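MIP07328p (Drosophila melanogaster, PDB 6FKK) acts as a membrane-anchored semaphorin, a chemorepellent axon guidance cue that probably binds plexin receptors through the sema region of the extracellular part held in this chain. Local coordinates at residues V229-K234 / A311-E316; K234-G239 / W247-K252; R332-K337 / V355-N360. One frame throughout, in Å; residues are numbered along the deposited sequence.

Interaction 1 of 3, residues V229-K234 / A311-E316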
loop_
_atom_site.group_PDB
_atom_site.type_symbol
_atom_site.label_atom_id
_atom_site.label_comp_id
_atom_site.label_asym_id
_atom_site.label_seq_id
_atom_site.Cartn_x
_atom_site.Cartn_y
_atom_site.Cartn_z
ATOM N N VAL A 229 2.634 9.939 6.803
ATOM C CA VAL A 229 3.367 9.936 5.545
ATOM C C VAL A 229 4.624 10.768 5.749
ATOM O O VAL A 229 4.558 11.889 6.267
ATOM C CB VAL A 229 2.521 10.470 4.370
ATOM C CG1 VAL A 229 1.947 11.848 4.677
ATOM C CG2 VAL A 229 3.350 10.503 3.094
ATOM N N ALA A 230 5.770 10.206 5.380
ATOM C CA ALA A 230 7.049 10.883 5.510
ATOM C C ALA A 230 7.727 10.946 4.149
ATOM O O ALA A 230 7.440 10.145 3.256
ATOM C CB ALA A 230 7.955 10.179 6.527
ATOM N N ARG A 231 8.630 11.912 3.992
ATOM C CA ARG A 231 9.303 12.111 2.717
ATOM C C ARG A 231 10.765 12.462 2.950
ATOM O O ARG A 231 11.151 12.960 4.010
ATOM C CB ARG A 231 8.627 13.205 1.878
ATOM C CG ARG A 231 9.102 14.619 2.163
ATOM C CD ARG A 231 8.388 15.609 1.261
ATOM N NE ARG A 231 8.903 16.967 1.409
ATOM C CZ ARG A 231 8.415 18.020 0.762
ATOM N NH1 ARG A 231 7.398 17.868 -0.074
ATOM N NH2 ARG A 231 8.940 19.223 0.951
ATOM N N VAL A 232 11.578 12.178 1.932
ATOM C CA VAL A 232 12.990 12.535 1.910
ATOM C C VAL A 232 13.338 13.009 0.506
ATOM O O VAL A 232 12.755 12.556 -0.484
ATOM C CB VAL A 232 13.902 11.357 2.322
ATOM C CG1 VAL A 232 13.735 11.033 3.796
ATOM C CG2 VAL A 232 13.606 10.134 1.469
ATOM N N CYS A 233 14.287 13.937 0.421
ATOM C CA CYS A 233 14.805 14.367 -0.871
ATOM C C CYS A 233 15.798 13.334 -1.385
ATOM O O CYS A 233 16.668 12.875 -0.638
ATOM C CB CYS A 233 15.479 15.736 -0.767
ATOM S SG CYS A 233 14.374 17.137 -0.457
ATOM N N LYS A 234 15.670 12.969 -2.660
ATOM C CA LYS A 234 16.584 11.983 -3.223
ATOM C C LYS A 234 17.989 12.549 -3.387
ATOM O O LYS A 234 18.972 11.812 -3.252
ATOM C CB LYS A 234 16.050 11.471 -4.562
ATOM C CG LYS A 234 14.689 10.798 -4.467
ATOM C CD LYS A 234 14.310 10.094 -5.763
ATOM C CE LYS A 234 14.138 11.075 -6.909
ATOM N NZ LYS A 234 13.538 10.436 -8.113
ATOM N N ALA A 311 1.583 19.118 -0.201
ATOM C CA ALA A 311 1.275 20.462 0.274
ATOM C C ALA A 311 1.383 20.566 1.789
ATOM O O ALA A 311 1.653 21.651 2.313
ATOM C CB ALA A 311 -0.124 20.876 -0.184
ATOM N N ALA A 312 1.175 19.457 2.504
ATOM C CA ALA A 312 1.251 19.490 3.960
ATOM C C ALA A 312 2.641 19.880 4.440
ATOM O O ALA A 312 2.783 20.487 5.508
ATOM C CB ALA A 312 0.852 18.133 4.541
ATOM N N PHE A 313 3.673 19.552 3.668
ATOM C CA PHE A 313 5.044 19.876 4.027
ATOM C C PHE A 313 5.414 21.313 3.698
ATOM O O PHE A 313 6.579 21.697 3.858
ATOM C CB PHE A 313 6.002 18.907 3.333
ATOM C CG PHE A 313 5.703 17.464 3.618
ATOM C CD1 PHE A 313 6.147 16.871 4.787
ATOM C CD2 PHE A 313 4.973 16.705 2.722
ATOM C CE1 PHE A 313 5.871 15.544 5.056
ATOM C CE2 PHE A 313 4.693 15.376 2.984
ATOM C CZ PHE A 313 5.143 14.796 4.154
ATOM N N ASP A 314 4.451 22.114 3.242
ATOM C CA ASP A 314 4.630 23.548 3.079
ATOM C C ASP A 314 4.009 24.348 4.218
ATOM O O ASP A 314 4.035 25.579 4.175
ATOM C CB ASP A 314 4.035 24.011 1.745
ATOM C CG ASP A 314 4.664 23.319 0.550
ATOM O OD1 ASP A 314 5.880 23.035 0.597
ATOM O OD2 ASP A 314 3.940 23.058 -0.434
ATOM N N GLY A 315 3.461 23.678 5.231
ATOM C CA GLY A 315 2.798 24.338 6.334
ATOM C C GLY A 315 3.703 24.529 7.538
ATOM O O GLY A 315 4.928 24.430 7.464
ATOM N N GLU A 316 3.068 24.807 8.671
ATOM C CA GLU A 316 3.789 25.090 9.898
ATOM C C GLU A 316 4.337 23.804 10.511
ATOM O O GLU A 316 3.826 22.705 10.286
ATOM C CB GLU A 316 2.878 25.802 10.894
ATOM C CG GLU A 316 2.403 27.166 10.429
ATOM C CD GLU A 316 1.323 27.738 11.324
ATOM O OE1 GLU A 316 0.345 27.015 11.612
ATOM O OE2 GLU A 316 1.457 28.906 11.749
#

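Interaction 2 of 3, residues K234-G239 / W247-K252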
loop_
_atom_site.group_PDB
_atom_site.type_symbol
_atom_site.label_atom_id
_atom_site.label_comp_id
_atom_site.label_asym_id
_atom_site.label_seq_id
_atom_site.Cartn_x
_atom_site.Cartn_y
_atom_site.Cartn_z
ATOM N N LYS A 234 15.670 12.969 -2.660
ATOM C CA LYS A 234 16.584 11.983 -3.223
ATOM C C LYS A 234 17.989 12.549 -3.387
ATOM O O LYS A 234 18.972 11.812 -3.252
ATOM C CB LYS A 234 16.050 11.471 -4.562
ATOM C CG LYS A 234 14.689 10.798 -4.467
ATOM C CD LYS A 234 14.310 10.094 -5.763
ATOM C CE LYS A 234 14.138 11.075 -6.909
ATOM N NZ LYS A 234 13.538 10.436 -8.113
ATOM N N ASN A 235 18.105 13.848 -3.663
ATOM C CA ASN A 235 19.396 14.502 -3.828
ATOM C C ASN A 235 20.040 14.889 -2.502
ATOM O O ASN A 235 20.972 15.704 -2.492
ATOM C CB ASN A 235 19.247 15.740 -4.717
ATOM C CG ASN A 235 18.502 16.867 -4.029
ATOM O OD1 ASN A 235 17.670 16.636 -3.150
ATOM N ND2 ASN A 235 18.798 18.100 -4.427
ATOM N N ASP A 236 19.563 14.333 -1.391
ATOM C CA ASP A 236 20.135 14.640 -0.088
ATOM C C ASP A 236 21.542 14.062 0.008
ATOM O O ASP A 236 21.755 12.872 -0.245
ATOM C CB ASP A 236 19.243 14.079 1.022
ATOM C CG ASP A 236 19.465 14.763 2.363
ATOM O OD1 ASP A 236 20.582 15.269 2.606
ATOM O OD2 ASP A 236 18.516 14.795 3.177
ATOM N N ARG A 237 22.510 14.912 0.356
ATOM C CA ARG A 237 23.890 14.489 0.557
ATOM C C ARG A 237 24.304 14.554 2.023
ATOM O O ARG A 237 25.502 14.540 2.326
ATOM C CB ARG A 237 24.845 15.340 -0.282
ATOM C CG ARG A 237 24.591 15.330 -1.776
ATOM C CD ARG A 237 25.717 16.062 -2.489
ATOM N NE ARG A 237 25.297 16.647 -3.758
ATOM C CZ ARG A 237 26.032 17.506 -4.457
ATOM N NH1 ARG A 237 27.221 17.879 -4.006
ATOM N NH2 ARG A 237 25.577 17.997 -5.603
ATOM N N GLY A 238 23.342 14.631 2.938
ATOM C CA GLY A 238 23.652 14.809 4.340
ATOM C C GLY A 238 24.007 16.246 4.667
ATOM O O GLY A 238 24.067 17.128 3.808
ATOM N N GLY A 239 24.248 16.482 5.954
ATOM C CA GLY A 239 24.592 17.799 6.433
ATOM C C GLY A 239 26.070 17.946 6.724
ATOM O O GLY A 239 26.880 17.061 6.428
ATOM N N TRP A 247 19.797 12.361 7.463
ATOM C CA TRP A 247 19.007 13.136 6.519
ATOM C C TRP A 247 18.946 14.597 6.945
ATOM O O TRP A 247 19.002 14.928 8.133
ATOM C CB TRP A 247 17.584 12.584 6.417
ATOM C CG TRP A 247 17.474 11.165 5.946
ATOM C CD1 TRP A 247 17.316 10.053 6.723
ATOM C CD2 TRP A 247 17.482 10.707 4.590
ATOM N NE1 TRP A 247 17.233 8.931 5.934
ATOM C CE2 TRP A 247 17.333 9.306 4.620
ATOM C CE3 TRP A 247 17.604 11.346 3.351
ATOM C CZ2 TRP A 247 17.306 8.534 3.462
ATOM C CZ3 TRP A 247 17.576 10.577 2.203
ATOM C CH2 TRP A 247 17.427 9.187 2.266
ATOM N N THR A 248 18.834 15.479 5.954
ATOM C CA THR A 248 18.538 16.887 6.182
ATOM C C THR A 248 17.189 17.276 5.601
ATOM O O THR A 248 16.860 18.466 5.553
ATOM C CB THR A 248 19.635 17.771 5.590
ATOM O OG1 THR A 248 19.718 17.549 4.177
ATOM C CG2 THR A 248 20.973 17.445 6.227
ATOM N N SER A 249 16.397 16.295 5.164
ATOM C CA SER A 249 15.126 16.572 4.509
ATOM C C SER A 249 14.011 15.656 5.002
ATOM O O SER A 249 13.005 15.494 4.304
ATOM C CB SER A 249 15.264 16.431 2.992
ATOM O OG SER A 249 15.603 15.101 2.642
ATOM N N PHE A 250 14.162 15.047 6.176
ATOM C CA PHE A 250 13.147 14.133 6.686
ATOM C C PHE A 250 12.024 14.921 7.346
ATOM O O PHE A 250 12.243 15.606 8.352
ATOM C CB PHE A 250 13.756 13.139 7.673
ATOM C CG PHE A 250 12.764 12.146 8.219
ATOM C CD1 PHE A 250 12.456 10.995 7.512
ATOM C CD2 PHE A 250 12.140 12.363 9.436
ATOM C CE1 PHE A 250 11.546 10.078 8.010
ATOM C CE2 PHE A 250 11.228 11.451 9.939
ATOM C CZ PHE A 250 10.933 10.306 9.223
ATOM N N LEU A 251 10.825 14.821 6.778
ATOM C CA LEU A 251 9.621 15.405 7.346
ATOM C C LEU A 251 8.510 14.367 7.302
ATOM O O LEU A 251 8.528 13.449 6.478
ATOM C CB LEU A 251 9.187 16.666 6.590
ATOM C CG LEU A 251 10.157 17.847 6.595
ATOM C CD1 LEU A 251 9.648 18.951 5.687
ATOM C CD2 LEU A 251 10.341 18.361 8.010
ATOM N N LYS A 252 7.536 14.515 8.199
ATOM C CA LYS A 252 6.387 13.623 8.221
ATOM C C LYS A 252 5.141 14.395 8.627
ATOM O O LYS A 252 5.213 15.416 9.316
ATOM C CB LYS A 252 6.595 12.432 9.165
ATOM C CG LYS A 252 6.839 12.800 10.619
ATOM C CD LYS A 252 7.030 11.546 11.460
ATOM C CE LYS A 252 7.293 11.877 12.920
ATOM N NZ LYS A 252 7.498 10.647 13.737
#

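Interaction 3 of 3, residues R332-K337 / V355-N360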
loop_
_atom_site.group_PDB
_atom_site.type_symbol
_atom_site.label_atom_id
_atom_site.label_comp_id
_atom_site.label_asym_id
_atom_site.label_seq_id
_atom_site.Cartn_x
_atom_site.Cartn_y
_atom_site.Cartn_z
ATOM N N ARG A 332 6.540 31.645 12.578
ATOM C CA ARG A 332 6.916 31.714 11.169
ATOM C C ARG A 332 8.308 32.305 10.983
ATOM O O ARG A 332 8.973 32.024 9.979
ATOM C CB ARG A 332 5.874 32.525 10.394
ATOM C CG ARG A 332 6.073 32.541 8.886
ATOM C CD ARG A 332 4.771 32.838 8.152
ATOM N NE ARG A 332 4.203 34.134 8.515
ATOM C CZ ARG A 332 4.382 35.251 7.818
ATOM N NH1 ARG A 332 5.117 35.236 6.714
ATOM N NH2 ARG A 332 3.825 36.385 8.224
ATOM N N GLU A 333 8.771 33.107 11.938
ATOM C CA GLU A 333 10.092 33.716 11.873
ATOM C C GLU A 333 11.186 32.826 12.449
ATOM O O GLU A 333 12.366 33.183 12.359
ATOM C CB GLU A 333 10.084 35.060 12.604
ATOM C CG GLU A 333 9.093 36.068 12.040
ATOM C CD GLU A 333 9.038 37.347 12.852
ATOM O OE1 GLU A 333 9.753 37.428 13.874
ATOM O OE2 GLU A 333 8.284 38.269 12.474
ATOM N N GLN A 334 10.831 31.684 13.033
ATOM C CA GLN A 334 11.812 30.788 13.627
ATOM C C GLN A 334 12.307 29.718 12.657
ATOM O O GLN A 334 13.305 29.053 12.952
ATOM C CB GLN A 334 11.222 30.127 14.879
ATOM C CG GLN A 334 12.248 29.479 15.799
ATOM C CD GLN A 334 11.613 28.756 16.971
ATOM O OE1 GLN A 334 10.504 29.086 17.392
ATOM N NE2 GLN A 334 12.314 27.760 17.503
ATOM N N VAL A 335 11.656 29.545 11.510
ATOM C CA VAL A 335 12.086 28.550 10.531
ATOM C C VAL A 335 13.387 29.019 9.886
ATOM O O VAL A 335 13.592 30.230 9.718
ATOM C CB VAL A 335 10.991 28.289 9.483
ATOM C CG1 VAL A 335 9.734 27.744 10.152
ATOM C CG2 VAL A 335 10.671 29.560 8.708
ATOM N N PRO A 336 14.298 28.101 9.522
ATOM C CA PRO A 336 15.606 28.502 8.977
ATOM C C PRO A 336 15.512 29.291 7.670
ATOM O O PRO A 336 14.427 29.473 7.107
ATOM C CB PRO A 336 16.320 27.165 8.759
ATOM C CG PRO A 336 15.661 26.225 9.732
ATOM C CD PRO A 336 14.225 26.653 9.779
ATOM N N LYS A 337 16.665 29.767 7.181
ATOM C CA LYS A 337 16.662 30.724 6.075
ATOM C C LYS A 337 16.177 30.086 4.777
ATOM O O LYS A 337 15.259 30.639 4.150
ATOM C CB LYS A 337 18.040 31.375 5.962
ATOM C CG LYS A 337 18.611 31.697 7.314
ATOM C CD LYS A 337 20.082 31.766 7.223
ATOM C CE LYS A 337 20.511 32.721 6.145
ATOM N NZ LYS A 337 21.605 33.461 6.806
ATOM N N VAL A 355 20.060 22.198 10.141
ATOM C CA VAL A 355 19.919 20.746 10.186
ATOM C C VAL A 355 19.346 20.309 11.528
ATOM O O VAL A 355 18.469 19.437 11.589
ATOM C CB VAL A 355 21.268 20.066 9.896
ATOM C CG1 VAL A 355 21.126 18.553 9.967
ATOM C CG2 VAL A 355 21.796 20.491 8.532
ATOM N N ASN A 356 19.824 20.904 12.626
ATOM C CA ASN A 356 19.280 20.571 13.937
ATOM C C ASN A 356 17.806 20.934 14.041
ATOM O O ASN A 356 17.053 20.262 14.756
ATOM C CB ASN A 356 20.074 21.272 15.041
ATOM C CG ASN A 356 21.361 20.548 15.387
ATOM O OD1 ASN A 356 21.347 19.531 16.082
ATOM N ND2 ASN A 356 22.485 21.075 14.912
ATOM N N PHE A 357 17.373 21.981 13.337
ATOM C CA PHE A 357 15.968 22.374 13.386
ATOM C C PHE A 357 15.074 21.284 12.808
ATOM O O PHE A 357 14.098 20.865 13.442
ATOM C CB PHE A 357 15.762 23.691 12.639
ATOM C CG PHE A 357 14.340 24.173 12.641
ATOM C CD1 PHE A 357 13.874 24.988 13.658
ATOM C CD2 PHE A 357 13.468 23.811 11.626
ATOM C CE1 PHE A 357 12.566 25.433 13.664
ATOM C CE2 PHE A 357 12.161 24.251 11.627
ATOM C CZ PHE A 357 11.708 25.064 12.647
ATOM N N ILE A 358 15.389 20.814 11.598
ATOM C CA ILE A 358 14.563 19.789 10.974
ATOM C C ILE A 358 14.673 18.462 11.710
ATOM O O ILE A 358 13.768 17.624 11.614
ATOM C CB ILE A 358 14.926 19.637 9.484
ATOM C CG1 ILE A 358 13.822 18.883 8.742
ATOM C CG2 ILE A 358 16.259 18.931 9.319
ATOM C CD1 ILE A 358 14.075 18.729 7.265
ATOM N N LYS A 359 15.758 18.247 12.458
ATOM C CA LYS A 359 15.825 17.088 13.340
ATOM C C LYS A 359 14.974 17.284 14.585
ATOM O O LYS A 359 14.468 16.307 15.147
ATOM C CB LYS A 359 17.274 16.803 13.736
ATOM C CG LYS A 359 18.165 16.371 12.584
ATOM C CD LYS A 359 19.561 16.028 13.075
ATOM C CE LYS A 359 20.427 15.487 11.948
ATOM N NZ LYS A 359 21.749 15.008 12.439
ATOM N N ASN A 360 14.802 18.534 15.026
ATOM C CA ASN A 360 13.990 18.808 16.206
ATOM C C ASN A 360 12.506 18.895 15.877
ATOM O O ASN A 360 11.670 18.600 16.739
ATOM C CB ASN A 360 14.446 20.105 16.874
ATOM C CG ASN A 360 15.825 19.992 17.492
ATOM O OD1 ASN A 360 16.240 18.915 17.922
ATOM N ND2 ASN A 360 16.544 21.108 17.542
#

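Interaction 1 of 3, residues V229-K234 / A311-E316
Strand 225-233, in the run of antiparallel strands 196-203, 206-214, 225-233 and 251-259 consistent with one blade of the sema propeller, meets the chain leaving helix 306-312 through Arg231 and Phe313. The two side chains lie alongside each other and run in opposite directions. Arg231 CD sits over one face of Phe313 in a CH-pi contact, 4.0 Å from the ring centroid and 15° off the normal. Further out, Phe313 CB rests over the centre of the guanidinium, 3.6 Å from Arg231 CZ, with the guanidinium and ring planes 21° apart. Arg231 reaches this far because it is extended from CG to NE, after a first torsion (chi1 87°) that lodges CG between the backbone N and the carbonyl carbon. Val229 comes in at the edge of the ring: its carbonyl O lies near the ring plane, 3.6 Å from Phe313 CZ, and its CG1 is 4.4 Å from the same carbon. Phe313 belongs to a type I turn, Ala312 to Gly315, and also packs on Leu251 of the adjoining strand. Arg231 NH2 makes a weak hydrogen bond to Gly341 O; Asp314 OD1, 4.9 Å from that nitrogen, is too far for a salt bridge, but its charge may still favour the arginine's position. The aliphatic stem thus gives an apolar CH-pi contact, and the guanidinium adds the flat face of a charged group laid on Phe313 CB.

Interaction 2 of 3, residues K234-G239 / W247-K252
Asp236 reaches across from the loop after strand 225-233 and takes hold of Thr248 and Ser249, just ahead of strand 251-259. Most of the close contacts gather at this buried carboxylate. OD2 accepts from the backbone: Thr248 N lies 2.9 Å from Asp236 OD2, on its syn lone pair, with an N-H...O angle of 158°. Ser249 OG donates to the same Asp236 OD2 at 3.0 Å, on the anti side and tilted out of the carboxylate plane; this hydroxyl in turn accepts from Cys233 N. The other oxygen is gripped from opposite faces of its plane, by Thr248 OG1, 2.9 Å from Asp236 OD1, and by Gly238 N, also 2.9 Å from Asp236 OD1. Ser347 OG, from outside the two segments, is a further partner of OD1. Bonds to both oxygens should fix the rotation of the carboxylate. Trp247 turns an edge toward it, CE3 being 3.6 Å from Asp236 OD2, and its own NE1 bonds to Ile177 O. Thr248 CG2, anti to its carbonyl carbon, packs against the glycine backbone, 3.4 Å from Gly239 N. Replacing Asp236 by an alanine would probably leave Thr248 N and the hydroxyls of Thr248 and Ser249 without their acceptor and set the Gly238 turn free to shift. The other side of the loop is much looser: Asn235 is partly exposed, and Arg237 is exposed and poorly ordered. The bond from Gly238 N back to Asp236 OD1 makes an Asx turn, here built into the connection between strands 225-233 and 251-259, probably the last two of a propeller blade.

Interaction 3 of 3, residues R332-K337 / V355-N360
Phe357 of helix 352-360 receives Pro336 over one face of its ring. Pro336 CD is the atom that lands there, in a CH-pi contact 3.7 Å from the ring centroid and 21° off the normal; it is offset toward the rim, with Phe357 CD2 3.5 Å away. Pro336 CG follows alongside, 3.8 Å from Phe357 CG. At the far end of the ring Val335 adds CG1, 4.2 Å from Phe357 CZ. The carbonyl of Gln334 approaches obliquely, its O 3.8 Å from Phe357 CE1. The ring stands out from the helix toward this loop because CG is anti to the backbone N (chi1 -180°). In the next shell Phe317 meets Phe357 edge-to-face and also touches Val335, joining the two sides of the contact, while Pro340 packs on the same ring. Phe357 O is hydrogen-bonded to His361 ND1, and the His361 ring also meets the Phe357 ring, planes about 35° apart. The loop is thus held to the helix by dispersion and by CH-pi attraction, in which proline CD hydrogens, next to the ring nitrogen and probably slightly polarised, face the aromatic pi cloud.

How the interactions relate
All three interactions lie on the same side of the chain's centre, within the sema region. Interactions 1 and 2 share Lys234 and the neighbouring antiparallel strands 225-233 and 251-259; their centres are about 11 Å apart, and the short connection of interaction 2 falls within the 76 residues between the segments of interaction 1. Interaction 3 comes later in the chain, its centre about 14 Å from each of the others. Segments 311-316, 332-337 and 355-360 belong to the long insertion between strands 298-305 and 377-380, consistent with the extrusion of sema domains. Interaction 1 joins this insertion to strand 225-233, interaction 3 closes it on itself, and interaction 2 orders the connection on which Ile358 packs, at Thr248 and Leu251.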